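PDB 2IM8: hypothetical protein yppE from Bacillus subtilis, which is of unknown function but belongs to the DUF1798 family of small bacterial proteins and folds as a compact bundle of four helices. Local coordinates for residues A[3-6]-A[7-11]; A[45-48]-A[49-52]; A[70-73]-A[74-78]; A[82-85]-A[86-90]; A[92-96]-A[97-101]. All coordinates share one frame; numbering follows the deposited sequence.

Contact 1: A[3-6]-A[7-11]; sequences SQTL and LEMTE
Thr10 and Leu6 make the one side-chain hydrogen bond between 3-6 and 7-11, at the start of helix 3-29. The carbonyl of Leu6 is gripped twice: Thr10 N reaches Leu6 O at 2.7 Å, in the carbonyl plane, while the hydroxyl comes to the same oxygen from above that plane, Thr10 OG1 to Leu6 O measuring 2.8 Å. Thr10 OG1 lies beside its own backbone N (chi1 -60°), the placement that lets a helical threonine turn its hydroxyl back onto the preceding turn. The remaining bonds are ordinary i to i+4 links, from Leu7 N to Ser3 O, Glu8 N to Gln4 O and Met9 N to Thr5 O. Apolar contact is lighter. Thr5 and selenomethionine Met9 run side by side in the same direction, and the methyl of Thr5, CG2, meets the terminal CE of Met9 at 4.0 Å. Long and flexible, Met9 suits a place partly open to solvent yet next to another helix, whereas the charged Glu8 is exposed. Leu6, buried, packs on Trp54 and Leu61 of helix 36-64 and on Ile117 of helix 96-121; Met9 rests on Leu50 and Arg53, and Thr10 OG1 is also hydrogen-bonded to Trp54 NE1, tying helix 3-29 to helix 36-64.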
loop_
_atom_site.group_PDB
_atom_site.type_symbol
_atom_site.label_atom_id
_atom_site.label_comp_id
_atom_site.label_asym_id
_atom_site.label_seq_id
_atom_site.Cartn_x
_atom_site.Cartn_y
_atom_site.Cartn_z
ATOM N N SER A 3 5.771 -13.727 10.540
ATOM C CA SER A 3 6.261 -12.592 9.771
ATOM C C SER A 3 6.021 -12.882 8.292
ATOM O O SER A 3 5.882 -11.969 7.478
ATOM C CB SER A 3 7.753 -12.364 10.028
ATOM O OG SER A 3 8.528 -13.431 9.515
ATOM N N GLN A 4 5.955 -14.166 7.963
ATOM C CA GLN A 4 5.732 -14.629 6.597
ATOM C C GLN A 4 4.448 -14.052 5.993
ATOM O O GLN A 4 4.403 -13.699 4.811
ATOM C CB GLN A 4 5.664 -16.162 6.583
ATOM C CG GLN A 4 6.988 -16.861 6.896
ATOM C CD GLN A 4 7.617 -16.426 8.219
ATOM O OE1 GLN A 4 7.075 -16.676 9.293
ATOM N NE2 GLN A 4 8.778 -15.780 8.137
ATOM N N THR A 5 3.402 -13.975 6.811
ATOM C CA THR A 5 2.114 -13.441 6.372
ATOM C C THR A 5 2.231 -11.941 6.104
ATOM O O THR A 5 1.722 -11.424 5.101
ATOM C CB THR A 5 1.041 -13.661 7.454
ATOM O OG1 THR A 5 0.979 -15.055 7.776
ATOM C CG2 THR A 5 -0.311 -13.189 6.977
ATOM N N LEU A 6 2.906 -11.246 7.012
ATOM C CA LEU A 6 3.091 -9.807 6.882
ATOM C C LEU A 6 3.836 -9.522 5.587
ATOM O O LEU A 6 3.443 -8.664 4.803
ATOM C CB LEU A 6 3.903 -9.270 8.060
ATOM C CG LEU A 6 3.346 -8.117 8.898
ATOM C CD1 LEU A 6 4.421 -7.679 9.898
ATOM C CD2 LEU A 6 2.933 -6.941 8.009
ATOM N N LEU A 7 4.927 -10.253 5.383
ATOM C CA LEU A 7 5.762 -10.103 4.201
ATOM C C LEU A 7 4.951 -10.298 2.911
ATOM O O LEU A 7 5.071 -9.512 1.963
ATOM C CB LEU A 7 6.916 -11.110 4.260
ATOM C CG LEU A 7 7.903 -11.065 3.094
ATOM C CD1 LEU A 7 8.707 -9.771 3.162
ATOM C CD2 LEU A 7 8.829 -12.284 3.156
ATOM N N GLU A 8 4.128 -11.341 2.870
ATOM C CA GLU A 8 3.313 -11.587 1.682
ATOM C C GLU A 8 2.366 -10.419 1.475
ATOM O O GLU A 8 2.205 -9.935 0.356
ATOM C CB GLU A 8 2.501 -12.875 1.830
ATOM C CG GLU A 8 3.342 -14.123 1.989
ATOM C CD GLU A 8 2.503 -15.386 1.979
ATOM O OE1 GLU A 8 1.577 -15.487 2.812
ATOM O OE2 GLU A 8 2.769 -16.271 1.133
HETATM N N MSE A 9 1.737 -9.966 2.557
HETATM C CA MSE A 9 0.811 -8.844 2.456
HETATM C C MSE A 9 1.553 -7.594 2.002
HETATM O O MSE A 9 1.014 -6.776 1.266
HETATM C CB MSE A 9 0.129 -8.593 3.800
HETATM C CG MSE A 9 -0.873 -9.662 4.176
HETATM SE SE MSE A 9 -1.752 -9.188 5.814
HETATM C CE MSE A 9 -3.101 -10.580 5.833
ATOM N N THR A 10 2.793 -7.450 2.449
ATOM C CA THR A 10 3.603 -6.301 2.062
ATOM C C THR A 10 3.871 -6.334 0.551
ATOM O O THR A 10 3.736 -5.319 -0.133
ATOM C CB THR A 10 4.950 -6.307 2.800
ATOM O OG1 THR A 10 4.717 -6.247 4.209
ATOM C CG2 THR A 10 5.806 -5.107 2.375
ATOM N N GLU A 11 4.254 -7.500 0.032
ATOM C CA GLU A 11 4.547 -7.618 -1.390
ATOM C C GLU A 11 3.288 -7.448 -2.227
ATOM O O GLU A 11 3.344 -6.924 -3.339
ATOM C CB GLU A 11 5.227 -8.958 -1.694
ATOM C CG GLU A 11 6.670 -9.049 -1.172
ATOM C CD GLU A 11 7.721 -8.428 -2.107
ATOM O OE1 GLU A 11 7.413 -7.465 -2.844
ATOM O OE2 GLU A 11 8.880 -8.906 -2.092
#

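Contact 2: A[45-48]-A[49-52]; sequences EEND and ELAA
Two successive turns of the amphipathic helix 36-64 make this local contact, with Asn47, Leu50 and Ala51 facing the bundle and the acidic residues Glu45, Glu46 and Glu49 on its outer side. On the inner side Asn47 and Leu50 lie alongside each other, pointing the same way, and the amide oxygen Asn47 OD1 comes to 3.8 Å from the methyl Leu50 CD2. The other end of that amide is spoken for within the helix, since Asn47 ND2 is hydrogen-bonded to Ala43 O one turn back; a polar group can thus sit beside apolar neighbours without losing its partner. Leu50 CG is anti to its backbone N (chi1 173°), which lays the side chain against Gln12 and Met13 of helix 3-29. Ala51, small enough for close approach, lets the ring of Phe82 in helix 72-91 come near. Backbone bonds run through both turns, among them Ala51 N to Asn47 O at 2.8 Å. Outside, Glu45 is salt-bridged to Lys41 and Glu49 to Arg53, pairing these acids along their own helix. Such a split between a charged outer face and a mostly small or apolar inner one, here admitting a self-paired asparagine, is typical of a helix in a four-helix bundle.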
loop_
_atom_site.group_PDB
_atom_site.type_symbol
_atom_site.label_atom_id
_atom_site.label_comp_id
_atom_site.label_asym_id
_atom_site.label_seq_id
_atom_site.Cartn_x
_atom_site.Cartn_y
_atom_site.Cartn_z
ATOM N N GLU A 45 -12.572 -1.864 -1.477
ATOM C CA GLU A 45 -12.976 -2.688 -0.336
ATOM C C GLU A 45 -11.941 -3.769 -0.050
ATOM O O GLU A 45 -11.495 -3.919 1.082
ATOM C CB GLU A 45 -14.351 -3.331 -0.584
ATOM C CG GLU A 45 -15.472 -2.326 -0.854
ATOM C CD GLU A 45 -16.794 -2.988 -1.236
ATOM O OE1 GLU A 45 -16.766 -4.031 -1.932
ATOM O OE2 GLU A 45 -17.862 -2.453 -0.863
ATOM N N GLU A 46 -11.540 -4.507 -1.079
ATOM C CA GLU A 46 -10.553 -5.572 -0.908
ATOM C C GLU A 46 -9.224 -5.026 -0.380
ATOM O O GLU A 46 -8.599 -5.602 0.518
ATOM C CB GLU A 46 -10.336 -6.277 -2.241
ATOM C CG GLU A 46 -11.505 -7.164 -2.644
ATOM C CD GLU A 46 -11.518 -7.501 -4.120
ATOM O OE1 GLU A 46 -10.424 -7.594 -4.722
ATOM O OE2 GLU A 46 -12.629 -7.690 -4.674
ATOM N N ASN A 47 -8.795 -3.903 -0.936
ATOM C CA ASN A 47 -7.537 -3.315 -0.515
ATOM C C ASN A 47 -7.626 -2.681 0.856
ATOM O O ASN A 47 -6.626 -2.573 1.583
ATOM C CB ASN A 47 -7.055 -2.353 -1.594
ATOM C CG ASN A 47 -6.400 -3.093 -2.729
ATOM O OD1 ASN A 47 -5.421 -3.804 -2.513
ATOM N ND2 ASN A 47 -6.942 -2.963 -3.940
ATOM N N ASP A 48 -8.840 -2.313 1.234
ATOM C CA ASP A 48 -9.077 -1.747 2.541
ATOM C C ASP A 48 -8.819 -2.859 3.555
ATOM O O ASP A 48 -8.164 -2.635 4.578
ATOM C CB ASP A 48 -10.520 -1.258 2.651
ATOM C CG ASP A 48 -10.846 -0.716 4.026
ATOM O OD1 ASP A 48 -11.102 -1.531 4.937
ATOM O OD2 ASP A 48 -10.835 0.522 4.202
ATOM N N GLU A 49 -9.331 -4.059 3.267
ATOM C CA GLU A 49 -9.147 -5.207 4.157
ATOM C C GLU A 49 -7.678 -5.571 4.244
ATOM O O GLU A 49 -7.154 -5.832 5.328
ATOM C CB GLU A 49 -9.919 -6.427 3.655
ATOM C CG GLU A 49 -11.425 -6.287 3.684
ATOM C CD GLU A 49 -12.124 -7.517 3.123
ATOM O OE1 GLU A 49 -11.897 -8.630 3.654
ATOM O OE2 GLU A 49 -12.896 -7.371 2.148
ATOM N N LEU A 50 -7.019 -5.604 3.093
ATOM C CA LEU A 50 -5.599 -5.925 3.030
ATOM C C LEU A 50 -4.777 -4.932 3.864
ATOM O O LEU A 50 -3.964 -5.337 4.687
ATOM C CB LEU A 50 -5.132 -5.900 1.572
ATOM C CG LEU A 50 -3.640 -6.052 1.254
ATOM C CD1 LEU A 50 -3.077 -7.276 1.944
ATOM C CD2 LEU A 50 -3.462 -6.153 -0.265
ATOM N N ALA A 51 -5.005 -3.637 3.648
ATOM C CA ALA A 51 -4.274 -2.591 4.357
ATOM C C ALA A 51 -4.447 -2.662 5.872
ATOM O O ALA A 51 -3.489 -2.455 6.616
ATOM C CB ALA A 51 -4.703 -1.206 3.849
ATOM N N ALA A 52 -5.664 -2.955 6.322
ATOM C CA ALA A 52 -5.957 -3.044 7.755
ATOM C C ALA A 52 -5.225 -4.207 8.423
ATOM O O ALA A 52 -4.623 -4.047 9.486
ATOM C CB ALA A 52 -7.475 -3.172 7.971
#

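Contact 3: A[70-73]-A[74-78]; sequences VHKE and QIEAV
Gln74 reaches back to Val70 and His71 at the start of helix 72-91. Its amide oxygen accepts the backbone N-H of His71 in the carbonyl plane, His71 N to Gln74 OE1 being 3.2 Å, and lies 3.4 Å from Val70 CG2. His71 is the N-cap and Gln74 the third residue after it, so this bond is the side-chain-to-N-cap half of a capping box. Beside it, Val70 CG2 packs on Ile75 CD1 at 3.7 Å, an apolar pair turned inward. What puts the glutamine oxygen there is its extended chain, with CG anti to the backbone N (chi1 -177°). The next shell is the turn itself: Ile75 N bonds to His71 O, and Glu76 N to Lys72 O in a nearly straight line (175°). On the outer side, the aliphatic part of Lys72 lies against the carboxylate of Glu76, CE to OE1 being 3.4 Å. Their charged ends, Lys72 NZ and Glu76 OE1, stay 4.2 Å apart, too far for a salt bridge; a water accepts from the lysine and donates weakly to the glutamate. Inward, Ile75 meets Trp54 and Ala58 of helix 36-64 and Val113 of helix 96-121, while Gln74 leans on Tyr108 and Thr109 of the latter.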
loop_
_atom_site.group_PDB
_atom_site.type_symbol
_atom_site.label_atom_id
_atom_site.label_comp_id
_atom_site.label_asym_id
_atom_site.label_seq_id
_atom_site.Cartn_x
_atom_site.Cartn_y
_atom_site.Cartn_z
ATOM N N VAL A 70 11.560 1.625 11.284
ATOM C CA VAL A 70 10.123 1.804 11.068
ATOM C C VAL A 70 9.412 2.096 12.385
ATOM O O VAL A 70 9.643 1.414 13.381
ATOM C CB VAL A 70 9.476 0.552 10.428
ATOM C CG1 VAL A 70 9.668 -0.651 11.327
ATOM C CG2 VAL A 70 7.993 0.794 10.192
ATOM N N HIS A 71 8.551 3.112 12.383
ATOM C CA HIS A 71 7.809 3.488 13.584
ATOM C C HIS A 71 6.300 3.566 13.357
ATOM O O HIS A 71 5.837 3.605 12.217
ATOM C CB HIS A 71 8.349 4.813 14.117
ATOM C CG HIS A 71 9.795 4.747 14.494
ATOM N ND1 HIS A 71 10.261 3.926 15.500
ATOM C CD2 HIS A 71 10.885 5.342 13.958
ATOM C CE1 HIS A 71 11.577 4.017 15.566
ATOM N NE2 HIS A 71 11.982 4.868 14.640
ATOM N N LYS A 72 5.546 3.601 14.455
ATOM C CA LYS A 72 4.083 3.630 14.418
ATOM C C LYS A 72 3.413 4.639 13.474
ATOM O O LYS A 72 2.573 4.263 12.648
ATOM C CB LYS A 72 3.544 3.840 15.840
ATOM C CG LYS A 72 2.062 3.514 15.998
ATOM C CD LYS A 72 1.506 4.008 17.331
ATOM C CE LYS A 72 1.384 5.533 17.359
ATOM N NZ LYS A 72 0.642 6.015 18.565
ATOM N N GLU A 73 3.758 5.918 13.606
ATOM C CA GLU A 73 3.146 6.948 12.769
ATOM C C GLU A 73 3.276 6.635 11.285
ATOM O O GLU A 73 2.365 6.884 10.498
ATOM C CB GLU A 73 3.780 8.313 13.050
ATOM C CG GLU A 73 3.633 8.780 14.479
ATOM C CD GLU A 73 4.685 8.202 15.407
ATOM O OE1 GLU A 73 5.473 7.325 14.974
ATOM O OE2 GLU A 73 4.718 8.634 16.576
ATOM N N GLN A 74 4.427 6.096 10.916
ATOM C CA GLN A 74 4.719 5.739 9.538
ATOM C C GLN A 74 3.745 4.649 9.084
ATOM O O GLN A 74 3.145 4.744 8.015
ATOM C CB GLN A 74 6.166 5.259 9.478
ATOM C CG GLN A 74 6.733 4.893 8.139
ATOM C CD GLN A 74 8.216 4.589 8.267
ATOM O OE1 GLN A 74 8.655 4.022 9.274
ATOM N NE2 GLN A 74 8.993 4.962 7.259
ATOM N N ILE A 75 3.573 3.631 9.917
ATOM C CA ILE A 75 2.670 2.536 9.585
ATOM C C ILE A 75 1.244 3.050 9.447
ATOM O O ILE A 75 0.571 2.768 8.459
ATOM C CB ILE A 75 2.709 1.423 10.659
ATOM C CG1 ILE A 75 4.088 0.748 10.659
ATOM C CG2 ILE A 75 1.628 0.379 10.371
ATOM C CD1 ILE A 75 4.456 0.126 9.321
ATOM N N GLU A 76 0.800 3.819 10.435
ATOM C CA GLU A 76 -0.556 4.370 10.437
ATOM C C GLU A 76 -0.909 5.238 9.222
ATOM O O GLU A 76 -2.058 5.251 8.777
ATOM C CB GLU A 76 -0.784 5.164 11.730
ATOM C CG GLU A 76 -0.685 4.316 12.995
ATOM C CD GLU A 76 -0.880 5.127 14.273
ATOM O OE1 GLU A 76 -0.184 6.152 14.451
ATOM O OE2 GLU A 76 -1.726 4.732 15.103
ATOM N N ALA A 77 0.073 5.945 8.670
ATOM C CA ALA A 77 -0.165 6.817 7.519
ATOM C C ALA A 77 -0.444 6.104 6.185
ATOM O O ALA A 77 -1.040 6.691 5.278
ATOM C CB ALA A 77 1.015 7.764 7.345
ATOM N N VAL A 78 -0.004 4.854 6.068
ATOM C CA VAL A 78 -0.176 4.072 4.841
ATOM C C VAL A 78 -1.627 3.918 4.364
ATOM O O VAL A 78 -1.940 4.156 3.193
ATOM C CB VAL A 78 0.446 2.659 5.017
ATOM C CG1 VAL A 78 0.181 1.797 3.773
ATOM C CG2 VAL A 78 1.959 2.792 5.257
HETATM O O HOH W 1 -1.731 7.444 17.183
HETATM O O HOH W 2 7.043 6.731 11.967
#

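Contact 4: A[82-85]-A[86-90]; sequences FLEL and VLQSY
Val86 lays a methyl over the ring of Phe82 one turn earlier, in a CH-pi contact: Val86 CG2 is 4.2 Å from the ring centroid and only 15° off the ring normal. Phe82 has CG anti to its backbone N (chi1 -179°), which swings the ring along the helix toward the next turn, and Val86 places CG2 beside its own N, facing back to meet it. Glu84 and Gln88 touch through their aliphatic stems, CG to CG at 3.9 Å, while their flat ends stand nearly perpendicular, 85° apart. Gln88 is bent at chi2, and its OE1 goes to the backbone N-H groups of His93 and Ile94. Ser89 turns its hydroxyl back to its own helix, where OG donates to Val86 O at 2.6 Å; OG is hydrogen-bonded to Arg23 as well, so this buried oxygen is satisfied. With Phe82 touching helices 3-29, 36-64 and 96-121, the arrangement is that of an interior helix face in a four-helix bundle, large apolar residues inward and polar ones engaged at its end.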
loop_
_atom_site.group_PDB
_atom_site.type_symbol
_atom_site.label_atom_id
_atom_site.label_comp_id
_atom_site.label_asym_id
_atom_site.label_seq_id
_atom_site.Cartn_x
_atom_site.Cartn_y
_atom_site.Cartn_z
ATOM N N PHE A 82 -2.727 4.746 0.691
ATOM C CA PHE A 82 -2.895 3.550 -0.120
ATOM C C PHE A 82 -4.289 3.494 -0.734
ATOM O O PHE A 82 -4.438 3.203 -1.922
ATOM C CB PHE A 82 -2.646 2.310 0.735
ATOM C CG PHE A 82 -2.772 1.012 -0.015
ATOM C CD1 PHE A 82 -1.820 0.637 -0.964
ATOM C CD2 PHE A 82 -3.836 0.153 0.238
ATOM C CE1 PHE A 82 -1.930 -0.585 -1.650
ATOM C CE2 PHE A 82 -3.953 -1.074 -0.444
ATOM C CZ PHE A 82 -2.996 -1.436 -1.388
ATOM N N LEU A 83 -5.314 3.767 0.072
ATOM C CA LEU A 83 -6.683 3.743 -0.443
ATOM C C LEU A 83 -6.928 4.845 -1.464
ATOM O O LEU A 83 -7.702 4.664 -2.405
ATOM C CB LEU A 83 -7.697 3.854 0.698
ATOM C CG LEU A 83 -8.045 2.553 1.426
ATOM C CD1 LEU A 83 -6.784 1.874 1.909
ATOM C CD2 LEU A 83 -8.967 2.865 2.594
ATOM N N GLU A 84 -6.290 5.997 -1.286
ATOM C CA GLU A 84 -6.473 7.056 -2.273
ATOM C C GLU A 84 -5.816 6.575 -3.566
ATOM O O GLU A 84 -6.392 6.703 -4.650
ATOM C CB GLU A 84 -5.840 8.367 -1.816
ATOM C CG GLU A 84 -5.770 9.414 -2.934
ATOM C CD GLU A 84 -5.393 10.806 -2.463
ATOM O OE1 GLU A 84 -4.637 10.931 -1.473
ATOM O OE2 GLU A 84 -5.845 11.779 -3.111
ATOM N N LEU A 85 -4.615 6.009 -3.436
ATOM C CA LEU A 85 -3.869 5.494 -4.583
ATOM C C LEU A 85 -4.731 4.497 -5.354
ATOM O O LEU A 85 -4.808 4.558 -6.583
ATOM C CB LEU A 85 -2.555 4.852 -4.101
ATOM C CG LEU A 85 -1.819 3.695 -4.804
ATOM C CD1 LEU A 85 -2.007 3.708 -6.317
ATOM C CD2 LEU A 85 -0.335 3.794 -4.432
ATOM N N VAL A 86 -5.400 3.598 -4.636
ATOM C CA VAL A 86 -6.246 2.612 -5.299
ATOM C C VAL A 86 -7.398 3.258 -6.071
ATOM O O VAL A 86 -7.580 2.999 -7.261
ATOM C CB VAL A 86 -6.807 1.586 -4.298
ATOM C CG1 VAL A 86 -7.836 0.691 -4.994
ATOM C CG2 VAL A 86 -5.664 0.733 -3.745
ATOM N N LEU A 87 -8.174 4.104 -5.409
ATOM C CA LEU A 87 -9.292 4.769 -6.084
ATOM C C LEU A 87 -8.830 5.583 -7.292
ATOM O O LEU A 87 -9.401 5.495 -8.392
ATOM C CB LEU A 87 -10.019 5.704 -5.110
ATOM C CG LEU A 87 -11.156 6.542 -5.718
ATOM C CD1 LEU A 87 -12.216 5.647 -6.371
ATOM C CD2 LEU A 87 -11.775 7.405 -4.618
ATOM N N GLN A 88 -7.801 6.394 -7.088
ATOM C CA GLN A 88 -7.319 7.245 -8.169
ATOM C C GLN A 88 -6.734 6.485 -9.356
ATOM O O GLN A 88 -6.699 7.009 -10.471
ATOM C CB GLN A 88 -6.318 8.256 -7.617
ATOM C CG GLN A 88 -6.938 9.231 -6.601
ATOM C CD GLN A 88 -8.110 10.023 -7.166
ATOM O OE1 GLN A 88 -8.071 10.494 -8.308
ATOM N NE2 GLN A 88 -9.156 10.182 -6.363
ATOM N N SER A 89 -6.290 5.252 -9.140
ATOM C CA SER A 89 -5.747 4.478 -10.253
ATOM C C SER A 89 -6.877 4.267 -11.264
ATOM O O SER A 89 -6.639 4.180 -12.460
ATOM C CB SER A 89 -5.190 3.130 -9.777
ATOM O OG SER A 89 -6.212 2.227 -9.380
ATOM N N TYR A 90 -8.112 4.210 -10.766
ATOM C CA TYR A 90 -9.280 4.017 -11.625
ATOM C C TYR A 90 -9.904 5.308 -12.132
ATOM O O TYR A 90 -10.231 5.401 -13.310
ATOM C CB TYR A 90 -10.352 3.218 -10.884
ATOM C CG TYR A 90 -9.896 1.827 -10.546
ATOM C CD1 TYR A 90 -9.903 0.823 -11.511
ATOM C CD2 TYR A 90 -9.408 1.528 -9.277
ATOM C CE1 TYR A 90 -9.431 -0.453 -11.223
ATOM C CE2 TYR A 90 -8.933 0.258 -8.976
ATOM C CZ TYR A 90 -8.949 -0.727 -9.960
ATOM O OH TYR A 90 -8.494 -1.987 -9.682
#

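Contact 5: A[92-96]-A[97-101]; sequences HHIHK and KRFKD
Ile94 meets Arg98 and Phe99 across the start of helix 96-121, and the chain leading to it is a turn. His92, the first residue to leave helix 72-91, has a positive phi, and the helix ends there. His93 follows on the outside. Ile94 then turns to the following helix: its CG1 takes the position between the backbone N and carbonyl carbon (chi1 62°), and the extended branch carries CD1 to 3.8 Å from Phe99 CA and 3.9 Å from Arg98 CG. The same methyl stands at the edge of the Phe99 ring, near its plane, where a branched aliphatic residue fills the corner between turn and helix. His95 is the N-cap, and its carbonyl begins the helical bonding, Phe99 N to His95 O being 3.0 Å and nearly straight. Lys96 continues it, with Lys100 N bonded to Lys96 O at 2.9 Å. The lysines of this turn, like Arg98, are exposed, as suits long charged chains on the surface, whereas Phe99 is buried. Its ring stacks with Tyr24 and touches Ala21 of helix 3-29 and Leu85 of helix 72-91; Tyr24 OH is also hydrogen-bonded to Ile94 O, so the turn between the last two helices is bound to the first.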
loop_
_atom_site.group_PDB
_atom_site.type_symbol
_atom_site.label_atom_id
_atom_site.label_comp_id
_atom_site.label_asym_id
_atom_site.label_seq_id
_atom_site.Cartn_x
_atom_site.Cartn_y
_atom_site.Cartn_z
ATOM N N HIS A 92 -8.463 8.545 -11.575
ATOM C CA HIS A 92 -7.389 9.504 -11.858
ATOM C C HIS A 92 -7.740 10.992 -11.886
ATOM O O HIS A 92 -7.376 11.705 -12.824
ATOM C CB HIS A 92 -6.716 9.129 -13.181
ATOM C CG HIS A 92 -7.661 9.048 -14.343
ATOM N ND1 HIS A 92 -8.163 10.166 -14.979
ATOM C CD2 HIS A 92 -8.194 7.981 -14.981
ATOM C CE1 HIS A 92 -8.963 9.787 -15.960
ATOM N NE2 HIS A 92 -9.000 8.467 -15.982
ATOM N N HIS A 93 -8.427 11.474 -10.861
ATOM C CA HIS A 93 -8.773 12.885 -10.825
ATOM C C HIS A 93 -7.605 13.735 -10.361
ATOM O O HIS A 93 -7.349 14.793 -10.927
ATOM C CB HIS A 93 -9.967 13.123 -9.904
ATOM C CG HIS A 93 -11.244 12.544 -10.419
ATOM N ND1 HIS A 93 -11.717 12.806 -11.689
ATOM C CD2 HIS A 93 -12.159 11.736 -9.833
ATOM C CE1 HIS A 93 -12.871 12.184 -11.861
ATOM N NE2 HIS A 93 -13.162 11.528 -10.750
ATOM N N ILE A 94 -6.890 13.276 -9.337
ATOM C CA ILE A 94 -5.765 14.054 -8.820
ATOM C C ILE A 94 -4.643 14.178 -9.851
ATOM O O ILE A 94 -4.547 13.363 -10.762
ATOM C CB ILE A 94 -5.219 13.445 -7.517
ATOM C CG1 ILE A 94 -4.684 12.039 -7.769
ATOM C CG2 ILE A 94 -6.323 13.419 -6.468
ATOM C CD1 ILE A 94 -3.967 11.467 -6.561
ATOM N N HIS A 95 -3.806 15.203 -9.711
ATOM C CA HIS A 95 -2.710 15.440 -10.655
ATOM C C HIS A 95 -1.509 14.518 -10.459
ATOM O O HIS A 95 -1.355 13.897 -9.412
ATOM C CB HIS A 95 -2.251 16.898 -10.573
ATOM C CG HIS A 95 -3.322 17.884 -10.917
ATOM N ND1 HIS A 95 -3.990 17.862 -12.123
ATOM C CD2 HIS A 95 -3.857 18.906 -10.207
ATOM C CE1 HIS A 95 -4.892 18.827 -12.141
ATOM N NE2 HIS A 95 -4.833 19.476 -10.990
ATOM N N LYS A 96 -0.666 14.449 -11.487
ATOM C CA LYS A 96 0.526 13.600 -11.500
ATOM C C LYS A 96 1.411 13.722 -10.265
ATOM O O LYS A 96 1.798 12.718 -9.680
ATOM C CB LYS A 96 1.380 13.906 -12.741
ATOM C CG LYS A 96 0.609 13.977 -14.061
ATOM C CD LYS A 96 0.029 12.626 -14.464
ATOM C CE LYS A 96 -0.693 12.699 -15.803
ATOM N NZ LYS A 96 -1.882 13.608 -15.770
ATOM N N LYS A 97 1.746 14.953 -9.886
ATOM C CA LYS A 97 2.607 15.200 -8.731
ATOM C C LYS A 97 2.070 14.594 -7.437
ATOM O O LYS A 97 2.801 13.943 -6.692
ATOM C CB LYS A 97 2.808 16.704 -8.534
ATOM C CG LYS A 97 3.633 17.056 -7.306
ATOM C CD LYS A 97 3.569 18.546 -7.013
ATOM C CE LYS A 97 4.230 18.885 -5.679
ATOM N NZ LYS A 97 5.714 18.791 -5.717
ATOM N N ARG A 98 0.796 14.841 -7.160
ATOM C CA ARG A 98 0.157 14.319 -5.964
ATOM C C ARG A 98 0.111 12.786 -6.007
ATOM O O ARG A 98 0.389 12.117 -5.008
ATOM C CB ARG A 98 -1.258 14.893 -5.852
ATOM C CG ARG A 98 -2.089 14.354 -4.706
ATOM C CD ARG A 98 -1.415 14.538 -3.357
ATOM N NE ARG A 98 -2.291 14.073 -2.286
ATOM C CZ ARG A 98 -1.875 13.757 -1.065
ATOM N NH1 ARG A 98 -0.587 13.854 -0.752
ATOM N NH2 ARG A 98 -2.742 13.340 -0.159
ATOM N N PHE A 99 -0.240 12.227 -7.158
ATOM C CA PHE A 99 -0.303 10.776 -7.266
ATOM C C PHE A 99 1.076 10.183 -6.983
ATOM O O PHE A 99 1.201 9.154 -6.301
ATOM C CB PHE A 99 -0.758 10.344 -8.660
ATOM C CG PHE A 99 -0.968 8.863 -8.781
ATOM C CD1 PHE A 99 -2.168 8.281 -8.378
ATOM C CD2 PHE A 99 0.065 8.033 -9.210
ATOM C CE1 PHE A 99 -2.333 6.887 -8.396
ATOM C CE2 PHE A 99 -0.091 6.648 -9.232
ATOM C CZ PHE A 99 -1.290 6.076 -8.824
ATOM N N LYS A 100 2.112 10.831 -7.514
ATOM C CA LYS A 100 3.475 10.363 -7.306
ATOM C C LYS A 100 3.833 10.441 -5.825
ATOM O O LYS A 100 4.398 9.502 -5.287
ATOM C CB LYS A 100 4.483 11.186 -8.126
ATOM C CG LYS A 100 5.930 10.711 -7.953
ATOM C CD LYS A 100 6.917 11.452 -8.853
ATOM C CE LYS A 100 8.347 10.954 -8.644
ATOM N NZ LYS A 100 9.328 11.596 -9.566
ATOM N N ASP A 101 3.504 11.559 -5.176
ATOM C CA ASP A 101 3.800 11.735 -3.755
ATOM C C ASP A 101 3.223 10.641 -2.854
ATOM O O ASP A 101 3.934 10.101 -2.016
ATOM C CB ASP A 101 3.307 13.096 -3.250
ATOM C CG ASP A 101 4.022 14.259 -3.914
ATOM O OD1 ASP A 101 5.206 14.094 -4.284
ATOM O OD2 ASP A 101 3.409 15.340 -4.051
#

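Overall arrangement
All five contacts are local, each within one helix or at a helix start, yet their surroundings differ. Contact 4 is buried, apolar at Phe82 and Val86, with polar groups hydrogen-bonded toward the helix end; contacts 1, 2 and 3 are partly buried, with a packed side and a charged or hydrated one; contact 5 is a surface turn rich in lysine and histidine. Contacts 3 and 4 share one helix, their centres about 19 Å apart, the first spanning its capped start. Contact 2 touches contact 1 through Leu50 and Met9, and contact 4 through Asn47 and Phe82. Contact 4 also joins contact 5, where Leu85 meets Phe99. Contacts 1 and 5, about 27 Å apart between centres, lie on opposite sides of the chain's centre.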